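Local coordinates for protein esterase (PDB 7ATL) that hydrolyses carboxylic esters as a family VIII carboxylesterase of the beta-lactamase clan and also shows promiscuous acyltransferase activity, at residues A[62-67]-A[340-345]; A[140-145]-A[247-252]; A[147-152]-A[259-264]; A[209-214]-A[253-258]; A[235-240]-A[363-368]. One frame throughout, in Å; residues are numbered along the deposited sequence.

Contact 1 (A[62-67]-A[340-345]); sequences RLSSVS and GGVYGH. With 1PE (pentaethylene glycol), chain E.
The rings of Tyr343 and His345 meet Arg62 in different ways. Tyr343 offers a face. Arg62 CB lies over it, 3.8 Å from the ring centroid and shifted to the rim, a CH-pi contact. The extended arginine chain runs on across the ring, and the guanidinium plane is turned 49° from it. Arg62 NH2 bonds Pro251 O. His345 offers an edge. Its first torsion (chi1 -41°) swings the ring toward 62-67, where NE2 donates to Arg62 O at 2.7 Å, in the ring plane and on a carbonyl lone pair. ND1 bonds Thr361 N, so both ring nitrogens are held and its rotation fixed. Val66 CG2 packs across His345 CB at 3.8 Å. Ser64 OG accepts Tyr343 N at 3.2 Å almost linearly. A water joins Ser65 O to Gly340 O. Ser65 fits an SxxK motif with Lys68, and its OG bonds Lys68 NZ and Tyr171 OH, consistent with the nucleophile of family VIII esterases. A pentaethylene glycol end is modelled doubtfully beside Ser65. Gly344 and His345 face Gly341 in a classic beta bulge. The contact sets the loop between strand 61-62 and helix 67-80 against the turn joining strands 337-341 and 345-350.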
# COMPACT_ATOMS: atom_id res chain seq x y z
N ARG A 62 -2.71 4.39 10.13
CA ARG A 62 -1.84 4.95 9.07
C ARG A 62 -1.61 3.81 8.09
O ARG A 62 -1.17 2.73 8.56
CB ARG A 62 -0.54 5.48 9.67
CG ARG A 62 -0.74 6.64 10.64
CD ARG A 62 0.50 7.01 11.41
NE ARG A 62 0.21 8.04 12.39
CZ ARG A 62 -0.32 7.84 13.60
NH1 ARG A 62 -0.61 6.62 14.03
NH2 ARG A 62 -0.52 8.86 14.39
N LEU A 63 -1.90 4.02 6.81
CA LEU A 63 -1.93 2.90 5.81
C LEU A 63 -0.60 2.72 5.08
O LEU A 63 -0.40 1.62 4.61
CB LEU A 63 -3.08 3.14 4.84
CG LEU A 63 -4.47 2.97 5.45
CD1 LEU A 63 -5.55 3.29 4.42
CD2 LEU A 63 -4.65 1.56 5.99
N SER A 64 0.30 3.72 5.04
CA SER A 64 1.51 3.81 4.16
C SER A 64 1.16 3.23 2.77
O SER A 64 0.19 3.72 2.18
CB SER A 64 2.76 3.20 4.80
OG SER A 64 2.53 1.89 5.32
N SER A 65 1.85 2.19 2.28
CA SER A 65 1.66 1.70 0.89
C SER A 65 0.31 1.01 0.68
O SER A 65 -0.02 0.73 -0.47
CB SER A 65 2.77 0.83 0.46
OG SER A 65 3.95 1.59 0.28
N VAL A 66 -0.48 0.79 1.72
CA VAL A 66 -1.87 0.31 1.49
C VAL A 66 -2.66 1.43 0.81
O VAL A 66 -3.73 1.13 0.27
CB VAL A 66 -2.55 -0.22 2.77
CG1 VAL A 66 -3.98 -0.65 2.52
CG2 VAL A 66 -1.73 -1.36 3.34
N SER A 67 -2.10 2.63 0.73
CA SER A 67 -2.63 3.77 -0.09
C SER A 67 -2.64 3.42 -1.59
O SER A 67 -3.52 3.92 -2.33
CB SER A 67 -1.83 5.06 0.17
OG SER A 67 -1.71 5.39 1.56
N GLY A 340 1.61 -4.78 0.96
CA GLY A 340 1.60 -4.43 2.39
C GLY A 340 1.78 -2.94 2.64
O GLY A 340 1.40 -2.14 1.74
N GLY A 341 2.37 -2.61 3.80
CA GLY A 341 2.65 -1.23 4.27
C GLY A 341 3.71 -1.21 5.35
O GLY A 341 3.62 -2.01 6.29
N VAL A 342 4.67 -0.30 5.26
CA VAL A 342 5.78 -0.24 6.25
C VAL A 342 5.20 -0.03 7.65
O VAL A 342 5.84 -0.50 8.58
CB VAL A 342 6.82 0.83 5.93
CG1 VAL A 342 7.43 0.64 4.55
CG2 VAL A 342 6.25 2.24 6.06
N TYR A 343 4.07 0.65 7.85
CA TYR A 343 3.54 0.88 9.22
C TYR A 343 3.17 -0.45 9.89
O TYR A 343 3.07 -0.49 11.13
CB TYR A 343 2.37 1.88 9.24
CG TYR A 343 2.80 3.32 9.35
CD1 TYR A 343 3.48 3.77 10.48
CD2 TYR A 343 2.53 4.25 8.36
CE1 TYR A 343 3.87 5.09 10.61
CE2 TYR A 343 2.91 5.58 8.48
CZ TYR A 343 3.58 6.00 9.61
OH TYR A 343 3.97 7.29 9.75
N GLY A 344 2.90 -1.50 9.10
CA GLY A 344 2.86 -2.89 9.57
C GLY A 344 1.69 -3.67 9.00
O GLY A 344 0.98 -4.26 9.79
N HIS A 345 1.50 -3.70 7.68
CA HIS A 345 0.27 -4.28 7.07
C HIS A 345 0.62 -5.30 5.98
O HIS A 345 1.73 -5.19 5.38
CB HIS A 345 -0.68 -3.22 6.51
CG HIS A 345 -0.85 -2.00 7.35
ND1 HIS A 345 -1.11 -2.05 8.71
CD2 HIS A 345 -0.80 -0.68 7.02
CE1 HIS A 345 -1.23 -0.81 9.16
NE2 HIS A 345 -1.03 0.05 8.14
OH2 1PE E . 12.28 -7.48 -1.19
C12 1PE E . 11.71 -8.79 -1.30
C22 1PE E . 10.34 -8.89 -0.65
OH3 1PE E . 10.09 -10.21 -0.17
C13 1PE E . 8.01 -9.89 1.05
C23 1PE E . 9.47 -10.30 1.12
OH4 1PE E . 7.69 -8.98 2.10
C14 1PE E . 6.86 -6.76 1.62
C24 1PE E . 6.51 -8.20 1.88
OH5 1PE E . 5.70 -6.01 1.25
C15 1PE E . 5.02 -3.73 0.88
C25 1PE E . 5.98 -4.84 0.50
OH6 1PE E . 5.76 -2.53 1.17
C16 1PE E . 5.82 -0.13 1.59
C26 1PE E . 4.96 -1.34 1.25
OH7 1PE E . 5.12 0.92 2.29
O HOH W 1 -0.46 -2.03 -0.30

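Contact 2 (A[140-145]-A[247-252]); sequences DGMELS and IELAPS
Ile247 starts the contact: its CD1 meets Met142 CE at 3.9 Å, the two side chains at about a right angle. Glu248 N donates to a water held by Asp140 OD2. The extended Glu248 side chain passes Glu143, with its CD 3.6 Å from Glu143 CB. The carboxylates stand nearly perpendicular, and Glu143 OE1 is 4.6 Å from Glu248 OE1. Arg124 forms salt bridges with both oxygens and probably offsets the repulsion of these like charges. Glu143 has CG between its backbone N and carbonyl carbon (chi1 70°) and bends again at chi2. This folds its carboxylate back onto its own loop, where OE1 accepts Asp140 N at 3.0 Å and OE2 accepts Gly141 N through its syn lone pair. Two further waters join the segments, one between Glu248 O and, weakly, Glu143 OE1, and one between Glu248 OE2 and Leu144 N. Strand 246-249 pairs with strand 235-238 in a two-stranded antiparallel sheet, and the loop before helix 149-157 lies against it here. Leu249 CD2 lies 3.8 Å from Met142 CB, the side chains side by side and pointing the same way. Ala250 N then donates to Met142 O at 2.9 Å, tilted from the carbonyl plane. Ala250 CB touches Leu144 CG at 3.7 Å. Near the surface, Ser252 OG meets Leu144 CD2 at 3.7 Å.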
# COMPACT_ATOMS: atom_id res chain seq x y z
N ASP A 140 8.88 11.29 0.49
CA ASP A 140 8.32 9.95 0.16
C ASP A 140 6.85 9.88 0.56
O ASP A 140 6.24 8.85 0.23
CB ASP A 140 9.14 8.84 0.81
CG ASP A 140 10.49 8.57 0.15
OD1 ASP A 140 10.68 8.97 -1.04
OD2 ASP A 140 11.34 7.90 0.83
N GLY A 141 6.30 10.89 1.24
CA GLY A 141 4.87 10.94 1.62
C GLY A 141 4.58 10.64 3.09
O GLY A 141 3.41 10.75 3.48
N MET A 142 5.57 10.31 3.92
CA MET A 142 5.31 9.87 5.33
C MET A 142 5.95 10.79 6.38
O MET A 142 5.66 10.61 7.59
CB MET A 142 5.80 8.43 5.52
CG MET A 142 4.92 7.45 4.75
SD MET A 142 5.69 5.83 4.55
CE MET A 142 6.86 6.21 3.26
N GLU A 143 6.71 11.79 5.93
CA GLU A 143 7.54 12.70 6.77
C GLU A 143 6.92 14.11 6.78
O GLU A 143 6.02 14.37 5.96
CB GLU A 143 8.98 12.75 6.25
CG GLU A 143 9.14 13.45 4.91
CD GLU A 143 8.85 12.53 3.73
OE1 GLU A 143 9.78 11.84 3.31
OE2 GLU A 143 7.67 12.47 3.29
N LEU A 144 7.39 14.99 7.67
CA LEU A 144 6.91 16.39 7.71
C LEU A 144 7.55 17.17 6.56
O LEU A 144 8.70 16.88 6.20
CB LEU A 144 7.24 17.02 9.07
CG LEU A 144 6.56 16.38 10.29
CD1 LEU A 144 6.93 17.13 11.55
CD2 LEU A 144 5.05 16.35 10.14
N SER A 145 6.81 18.10 5.98
CA SER A 145 7.28 18.98 4.89
C SER A 145 6.34 20.17 4.76
O SER A 145 5.19 20.07 5.23
CB SER A 145 7.42 18.25 3.57
OG SER A 145 6.26 18.41 2.76
N ILE A 247 14.17 5.10 6.37
CA ILE A 247 12.83 5.69 6.09
C ILE A 247 12.55 6.73 7.18
O ILE A 247 12.87 6.46 8.36
CB ILE A 247 11.74 4.59 6.03
CG1 ILE A 247 10.35 5.20 5.91
CG2 ILE A 247 11.84 3.66 7.23
CD1 ILE A 247 9.29 4.23 5.54
N GLU A 248 11.96 7.85 6.78
CA GLU A 248 11.60 8.98 7.68
C GLU A 248 10.10 8.91 7.93
O GLU A 248 9.34 9.13 6.98
CB GLU A 248 11.98 10.31 7.03
CG GLU A 248 12.01 11.43 8.04
CD GLU A 248 12.34 12.83 7.57
OE1 GLU A 248 12.89 13.02 6.45
OE2 GLU A 248 12.02 13.74 8.35
N LEU A 249 9.70 8.68 9.18
CA LEU A 249 8.27 8.57 9.54
C LEU A 249 7.89 9.70 10.49
O LEU A 249 8.67 10.00 11.41
CB LEU A 249 8.01 7.22 10.20
CG LEU A 249 8.19 6.02 9.28
CD1 LEU A 249 8.06 4.71 10.08
CD2 LEU A 249 7.20 6.09 8.13
N ALA A 250 6.72 10.28 10.27
CA ALA A 250 6.14 11.35 11.09
C ALA A 250 4.68 11.00 11.36
O ALA A 250 3.78 11.43 10.64
CB ALA A 250 6.34 12.67 10.40
N PRO A 251 4.42 10.19 12.41
CA PRO A 251 3.05 9.82 12.77
C PRO A 251 2.05 10.97 12.99
O PRO A 251 0.88 10.71 12.87
CB PRO A 251 3.23 8.98 14.04
CG PRO A 251 4.62 8.42 13.86
CD PRO A 251 5.42 9.54 13.25
N SER A 252 2.50 12.19 13.22
CA SER A 252 1.59 13.37 13.33
C SER A 252 1.01 13.74 11.96
O SER A 252 -0.06 14.37 11.94
CB SER A 252 2.27 14.55 13.98
OG SER A 252 3.26 15.11 13.14
O HOH W 2 11.39 8.27 3.64
O HOH W 3 9.09 9.30 4.36
O HOH W 4 9.71 14.15 9.54

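Contact 3 (A[147-152]-A[259-264]); sequences LTLEQN and AYPSGG
Tyr260 holds CG between its backbone N and carbonyl carbon (chi1 75°), which lays the ring along the start of the helix at Leu149. Leu149 CG stands opposite its own backbone N (chi1 178°), and this brings CD1 to 3.9 Å from Tyr260 CD1. The leucine and the ring cross at about a right angle. Tyr260 CB packs close to the backbone, 3.3 Å from Leu149 N. Leu147 O comes to the ring edge, near its plane, 3.5 Å from Tyr260 CD2. The helix begins with a capping box. Thr148 OG1 accepts Gln151 N at 3.1 Å, and Gln151 OE1 accepts Thr148 N in return. The tyrosine rests on the capped N-terminal end of helix 149-157. Arg253 makes a cation-pi contact with the same ring and bonds Tyr260 O. A water takes Tyr260 N as donor and lies close to Leu147 O. At the far end of the ring, Asn152 ND2 is 3.2 Å from Tyr260 OH, but the angle is too poor for a hydrogen bond. Both ends of that amide have partners elsewhere, OD1 with Lys139 N. Leu149 CD2 reaches Pro261 O at 3.8 Å, and the leucine packs on Ala180 and Glu183 of helix 174-186.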
# COMPACT_ATOMS: atom_id res chain seq x y z
N LEU A 147 5.67 21.27 1.65
CA LEU A 147 5.39 21.19 0.20
C LEU A 147 3.91 20.89 -0.04
O LEU A 147 3.29 20.19 0.80
CB LEU A 147 6.25 20.11 -0.42
CG LEU A 147 7.74 20.23 -0.11
CD1 LEU A 147 8.48 19.07 -0.72
CD2 LEU A 147 8.31 21.55 -0.59
N THR A 148 3.42 21.40 -1.16
CA THR A 148 2.27 20.85 -1.92
C THR A 148 2.78 19.63 -2.70
O THR A 148 4.05 19.49 -2.89
CB THR A 148 1.65 21.89 -2.86
OG1 THR A 148 2.57 22.24 -3.90
CG2 THR A 148 1.20 23.13 -2.12
N LEU A 149 1.85 18.77 -3.12
CA LEU A 149 2.14 17.61 -4.00
C LEU A 149 2.87 18.11 -5.25
O LEU A 149 3.89 17.55 -5.62
CB LEU A 149 0.80 16.96 -4.39
CG LEU A 149 0.89 15.76 -5.33
CD1 LEU A 149 1.85 14.71 -4.78
CD2 LEU A 149 -0.48 15.15 -5.54
N GLU A 150 2.32 19.14 -5.88
CA GLU A 150 2.89 19.70 -7.13
C GLU A 150 4.34 20.09 -6.88
O GLU A 150 5.18 19.77 -7.74
CB GLU A 150 2.07 20.89 -7.63
CG GLU A 150 2.61 21.40 -8.95
CD GLU A 150 1.78 22.43 -9.68
OE1 GLU A 150 2.39 23.36 -10.25
OE2 GLU A 150 0.53 22.27 -9.74
N GLN A 151 4.62 20.76 -5.75
CA GLN A 151 5.98 21.27 -5.42
C GLN A 151 6.90 20.05 -5.25
O GLN A 151 8.01 20.07 -5.81
CB GLN A 151 5.98 22.17 -4.18
CG GLN A 151 5.46 23.58 -4.42
CD GLN A 151 5.10 24.24 -3.11
OE1 GLN A 151 5.15 23.66 -2.03
NE2 GLN A 151 4.71 25.49 -3.17
N ASN A 152 6.41 18.99 -4.62
CA ASN A 152 7.22 17.75 -4.43
C ASN A 152 7.49 17.05 -5.77
O ASN A 152 8.62 16.53 -5.95
CB ASN A 152 6.57 16.77 -3.46
CG ASN A 152 7.56 15.72 -3.01
OD1 ASN A 152 8.71 16.06 -2.73
ND2 ASN A 152 7.12 14.46 -2.96
N ALA A 259 -1.19 18.62 5.14
CA ALA A 259 -0.15 17.73 4.58
C ALA A 259 -0.57 17.30 3.16
O ALA A 259 -1.75 16.92 2.98
CB ALA A 259 0.06 16.55 5.49
N TYR A 260 0.34 17.37 2.19
CA TYR A 260 0.01 17.04 0.77
C TYR A 260 -0.45 15.58 0.69
O TYR A 260 0.06 14.70 1.40
CB TYR A 260 1.13 17.39 -0.22
CG TYR A 260 2.31 16.46 -0.23
CD1 TYR A 260 2.27 15.29 -0.95
CD2 TYR A 260 3.47 16.74 0.48
CE1 TYR A 260 3.35 14.42 -0.98
CE2 TYR A 260 4.55 15.88 0.48
CZ TYR A 260 4.50 14.71 -0.26
OH TYR A 260 5.54 13.83 -0.30
N PRO A 261 -1.50 15.33 -0.12
CA PRO A 261 -2.02 13.98 -0.32
C PRO A 261 -1.02 13.10 -1.07
O PRO A 261 -0.80 13.35 -2.21
CB PRO A 261 -3.28 14.21 -1.16
CG PRO A 261 -3.02 15.52 -1.87
CD PRO A 261 -2.27 16.34 -0.85
N SER A 262 -0.39 12.16 -0.36
CA SER A 262 0.53 11.14 -0.95
C SER A 262 -0.30 9.94 -1.35
O SER A 262 -0.72 9.19 -0.47
CB SER A 262 1.64 10.75 0.01
OG SER A 262 2.30 9.57 -0.45
N GLY A 263 -0.52 9.76 -2.65
CA GLY A 263 -1.18 8.57 -3.21
C GLY A 263 -0.45 7.26 -2.90
O GLY A 263 -1.14 6.24 -2.76
N GLY A 264 0.87 7.30 -2.78
CA GLY A 264 1.69 6.13 -2.44
C GLY A 264 1.72 5.79 -0.96
O GLY A 264 2.02 4.61 -0.67
O HOH W 5 2.93 18.87 3.14

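Contact 4 (A[209-214]-A[253-258]); sequences FYTTDV and RALDAQ
Tyr210 and Thr211 dock the loop before strand 221-222 onto the end of a 3-10 turn at 253-255 and the turn that follows it. Thr211 OG1 accepts Asp213 N in an ST turn, and Asp256 OD1 accepts Gln258 N in an Asx turn. Across the contact, Thr211 N donates to Ala254 O at 2.9 Å, almost in line with the C=O bond. Tyr210 CA also approaches Ala254 O at 3.2 Å, a CA-H...O contact. The tyrosine has CG between its backbone N and carbonyl carbon (chi1 81°), and its ring stands against Ala257. Ala257 CB sits over one ring face, 3.6 Å from the Tyr210 centroid and 21° off the normal. Its closest ring atom is CZ, so the methyl lies off-centre over the far half of the ring. Thr211 CG2 and Leu255 CD2 touch at 3.9 Å, their side chains side by side and pointing the same way. Val214 CG2 adds a looser contact with Leu255 CD2 at 4.2 Å. A water donates to both Thr211 O and Leu255 O. The Arg253 guanidinium is held by other partners; NE bonds Glu143 O. The polar link between the two segments thus runs through main-chain atoms and a water. The side chains that meet contribute apolar and CH-pi packing rather than paired charges.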
# COMPACT_ATOMS: atom_id res chain seq x y z
N PHE A 209 -7.18 10.95 3.67
CA PHE A 209 -5.78 11.45 3.59
C PHE A 209 -5.31 12.07 4.91
O PHE A 209 -4.10 12.31 5.06
CB PHE A 209 -5.65 12.43 2.43
CG PHE A 209 -5.49 11.73 1.11
CD1 PHE A 209 -4.26 11.21 0.74
CD2 PHE A 209 -6.59 11.53 0.28
CE1 PHE A 209 -4.10 10.55 -0.46
CE2 PHE A 209 -6.44 10.86 -0.92
CZ PHE A 209 -5.19 10.38 -1.29
N TYR A 210 -6.26 12.31 5.82
CA TYR A 210 -6.02 12.69 7.23
C TYR A 210 -7.28 12.39 8.06
O TYR A 210 -8.35 12.17 7.45
CB TYR A 210 -5.66 14.17 7.33
CG TYR A 210 -6.82 15.12 7.29
CD1 TYR A 210 -7.44 15.45 6.11
CD2 TYR A 210 -7.30 15.70 8.46
CE1 TYR A 210 -8.50 16.35 6.07
CE2 TYR A 210 -8.36 16.59 8.44
CZ TYR A 210 -8.94 16.94 7.24
OH TYR A 210 -9.96 17.86 7.20
N THR A 211 -7.14 12.37 9.39
CA THR A 211 -8.27 12.17 10.33
C THR A 211 -8.27 13.31 11.36
O THR A 211 -7.16 13.79 11.69
CB THR A 211 -8.20 10.79 10.99
OG1 THR A 211 -9.37 10.68 11.81
CG2 THR A 211 -6.95 10.59 11.82
N THR A 212 -9.45 13.73 11.80
CA THR A 212 -9.65 14.65 12.95
C THR A 212 -9.95 13.85 14.21
O THR A 212 -10.02 14.46 15.27
CB THR A 212 -10.81 15.64 12.72
OG1 THR A 212 -12.01 14.88 12.56
CG2 THR A 212 -10.56 16.57 11.55
N ASP A 213 -10.12 12.53 14.10
CA ASP A 213 -10.47 11.63 15.23
C ASP A 213 -9.17 11.07 15.83
O ASP A 213 -8.83 9.90 15.54
CB ASP A 213 -11.43 10.55 14.74
CG ASP A 213 -11.94 9.62 15.82
OD1 ASP A 213 -11.31 9.55 16.90
OD2 ASP A 213 -12.97 8.96 15.57
N VAL A 214 -8.50 11.87 16.66
CA VAL A 214 -7.18 11.55 17.28
C VAL A 214 -7.24 10.24 18.08
O VAL A 214 -6.32 9.44 17.94
CB VAL A 214 -6.67 12.69 18.18
CG1 VAL A 214 -5.26 12.40 18.72
CG2 VAL A 214 -6.74 14.04 17.47
N ARG A 253 1.68 13.39 10.85
CA ARG A 253 1.26 13.80 9.49
C ARG A 253 -0.22 13.46 9.25
O ARG A 253 -0.95 14.32 8.70
CB ARG A 253 2.14 13.11 8.45
CG ARG A 253 2.01 13.68 7.04
CD ARG A 253 2.85 12.89 6.06
NE ARG A 253 3.08 13.62 4.83
CZ ARG A 253 2.20 13.75 3.85
NH1 ARG A 253 0.99 13.20 3.96
NH2 ARG A 253 2.53 14.42 2.76
N ALA A 254 -0.64 12.27 9.69
CA ALA A 254 -2.02 11.73 9.59
C ALA A 254 -3.06 12.70 10.18
O ALA A 254 -4.26 12.54 9.86
CB ALA A 254 -2.08 10.38 10.27
N LEU A 255 -2.66 13.64 11.04
CA LEU A 255 -3.60 14.56 11.75
C LEU A 255 -3.63 15.93 11.09
O LEU A 255 -4.49 16.72 11.46
CB LEU A 255 -3.20 14.67 13.23
CG LEU A 255 -3.19 13.34 14.00
CD1 LEU A 255 -2.61 13.51 15.39
CD2 LEU A 255 -4.58 12.73 14.06
N ASP A 256 -2.75 16.16 10.12
CA ASP A 256 -2.51 17.48 9.48
C ASP A 256 -3.37 17.58 8.22
O ASP A 256 -3.00 16.97 7.22
CB ASP A 256 -1.02 17.64 9.17
CG ASP A 256 -0.64 19.00 8.63
OD1 ASP A 256 -1.55 19.84 8.47
OD2 ASP A 256 0.56 19.21 8.37
N ALA A 257 -4.43 18.38 8.24
CA ALA A 257 -5.32 18.59 7.07
C ALA A 257 -4.55 19.29 5.93
O ALA A 257 -5.08 19.31 4.80
CB ALA A 257 -6.54 19.38 7.50
N GLN A 258 -3.37 19.85 6.21
CA GLN A 258 -2.58 20.65 5.23
C GLN A 258 -1.52 19.77 4.56
O GLN A 258 -0.99 20.18 3.53
CB GLN A 258 -1.82 21.84 5.87
CG GLN A 258 -2.67 22.85 6.64
CD GLN A 258 -4.02 23.12 6.02
OE1 GLN A 258 -5.06 23.05 6.68
NE2 GLN A 258 -4.00 23.42 4.73
O HOH W 6 -6.63 16.46 13.54

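Contact 5 (A[235-240]-A[363-368]); sequences MLLTLP and TAFEGM
Phe365 makes an apolar, partly buried contact with Leu237, Leu239 and Pro240. It joins the end of strand 235-238 to the step from strand 363-364 into helix 366-369. The phenylalanine ring is the centre of the packing. Its CG lies beside the backbone N (chi1 -52°), and this carries the ring across to the other segment. Pro240 CD sits over one face, 3.8 Å from the Phe365 centroid and 15° off the normal, a CH-pi contact. Leu237 comes to the ring edge instead, with CB 3.9 Å from Phe365 CZ. Leu239 approaches obliquely to the ring, its CD2 3.8 Å from Phe365 CE1. The backbone also takes part, with Thr238 O 3.2 Å from Phe365 CE2. Met368 CE adds a looser touch, 4.3 Å from Pro240 CG. A cis peptide bond precedes Phe365. Asp223 OD2 accepts Phe365 N, which helps fix the backbone that carries the ring. Leu237 and Leu239 also pack on Ile247 of strand 246-249, which links the ring's neighbours to the two-stranded sheet. Phe365 occupies the N-cap position of its helix. This is aromatic packing at a strand-to-helix junction, with a proline CH-pi contact over the ring, between the two-stranded hairpin and the C-terminal part of the beta-lactamase fold.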
# COMPACT_ATOMS: atom_id res chain seq x y z
N MET A 235 11.59 10.30 12.98
CA MET A 235 12.51 9.17 13.27
C MET A 235 13.02 8.54 11.96
O MET A 235 12.19 8.22 11.09
CB MET A 235 11.74 8.10 14.06
CG MET A 235 12.57 7.18 14.91
SD MET A 235 11.47 6.43 16.13
CE MET A 235 12.67 5.95 17.37
N LEU A 236 14.34 8.32 11.88
CA LEU A 236 14.97 7.55 10.77
C LEU A 236 15.18 6.09 11.21
O LEU A 236 16.15 5.83 11.93
CB LEU A 236 16.31 8.19 10.39
CG LEU A 236 16.27 9.66 9.98
CD1 LEU A 236 17.54 10.04 9.22
CD2 LEU A 236 15.06 9.98 9.14
N LEU A 237 14.36 5.18 10.68
CA LEU A 237 14.37 3.71 10.92
C LEU A 237 15.14 2.99 9.81
O LEU A 237 14.89 3.29 8.63
CB LEU A 237 12.93 3.21 10.96
CG LEU A 237 12.12 3.66 12.18
CD1 LEU A 237 10.78 2.96 12.22
CD2 LEU A 237 12.90 3.40 13.47
N THR A 238 16.00 2.03 10.17
CA THR A 238 16.70 1.14 9.19
C THR A 238 15.65 0.17 8.62
O THR A 238 14.98 -0.53 9.40
CB THR A 238 17.94 0.46 9.79
OG1 THR A 238 18.68 1.45 10.50
CG2 THR A 238 18.86 -0.16 8.75
N LEU A 239 15.47 0.17 7.31
CA LEU A 239 14.54 -0.78 6.67
C LEU A 239 15.17 -2.16 6.74
O LEU A 239 16.40 -2.27 6.76
CB LEU A 239 14.26 -0.32 5.23
CG LEU A 239 13.36 0.91 5.15
CD1 LEU A 239 13.63 1.73 3.90
CD2 LEU A 239 11.91 0.49 5.25
N PRO A 240 14.37 -3.25 6.83
CA PRO A 240 14.92 -4.60 6.77
C PRO A 240 15.68 -4.79 5.44
O PRO A 240 15.34 -4.12 4.47
CB PRO A 240 13.71 -5.53 6.89
CG PRO A 240 12.49 -4.65 6.70
CD PRO A 240 12.91 -3.23 6.99
N THR A 363 2.57 -2.08 14.28
CA THR A 363 3.97 -2.48 14.57
C THR A 363 4.77 -2.63 13.27
O THR A 363 4.61 -3.64 12.56
CB THR A 363 3.94 -3.75 15.42
OG1 THR A 363 3.18 -3.42 16.59
CG2 THR A 363 5.33 -4.23 15.80
N ALA A 364 5.63 -1.66 12.97
CA ALA A 364 6.61 -1.72 11.86
C ALA A 364 7.94 -2.24 12.41
O ALA A 364 8.34 -1.83 13.50
CB ALA A 364 6.76 -0.33 11.30
N PHE A 365 8.63 -3.16 11.72
CA PHE A 365 8.25 -3.73 10.45
C PHE A 365 7.68 -5.14 10.63
O PHE A 365 7.52 -5.80 9.60
CB PHE A 365 9.47 -3.77 9.53
CG PHE A 365 10.15 -2.43 9.44
CD1 PHE A 365 9.63 -1.44 8.63
CD2 PHE A 365 11.27 -2.16 10.22
CE1 PHE A 365 10.22 -0.18 8.59
CE2 PHE A 365 11.87 -0.91 10.16
CZ PHE A 365 11.34 0.07 9.35
N GLU A 366 7.37 -5.61 11.85
CA GLU A 366 6.93 -7.02 12.05
C GLU A 366 5.66 -7.25 11.21
O GLU A 366 5.62 -8.23 10.48
CB GLU A 366 6.76 -7.36 13.54
CG GLU A 366 6.24 -8.78 13.83
CD GLU A 366 7.10 -9.98 13.43
OE1 GLU A 366 8.32 -9.83 13.28
OE2 GLU A 366 6.52 -11.07 13.27
N GLY A 367 4.69 -6.34 11.25
CA GLY A 367 3.43 -6.48 10.51
C GLY A 367 3.59 -6.56 8.99
O GLY A 367 2.65 -7.03 8.32
N MET A 368 4.69 -6.06 8.44
CA MET A 368 4.86 -5.96 6.97
C MET A 368 5.72 -7.12 6.51
O MET A 368 5.30 -7.83 5.57
CB MET A 368 5.55 -4.66 6.57
CG MET A 368 5.93 -4.62 5.10
SD MET A 368 6.98 -3.24 4.65
CE MET A 368 8.58 -3.77 5.27

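From the N terminus, residues 62-67 open contact 1, which closes at the turn between strands 337-341 and 345-350. It ties the start of helix 67-80 to the seven-stranded sheet. Contacts 2, 3 and 4 fall within that span, opening at 140-145, 147-152 and 209-214. The chain returns along 247-264, closing contacts 2, 4 and 3 in that order. Contact 4 therefore nests within contact 3, which ties helix 149-157 to the loop before strand 268-269. Contact 2 crosses both. Contact 5 runs from 235-240 to 363-368, crosses all four others and ties the two-stranded sheet to the start of helix 366-369. Arg253 joins contacts 2, 3 and 4, and Arg62 ties contact 1 to contact 2.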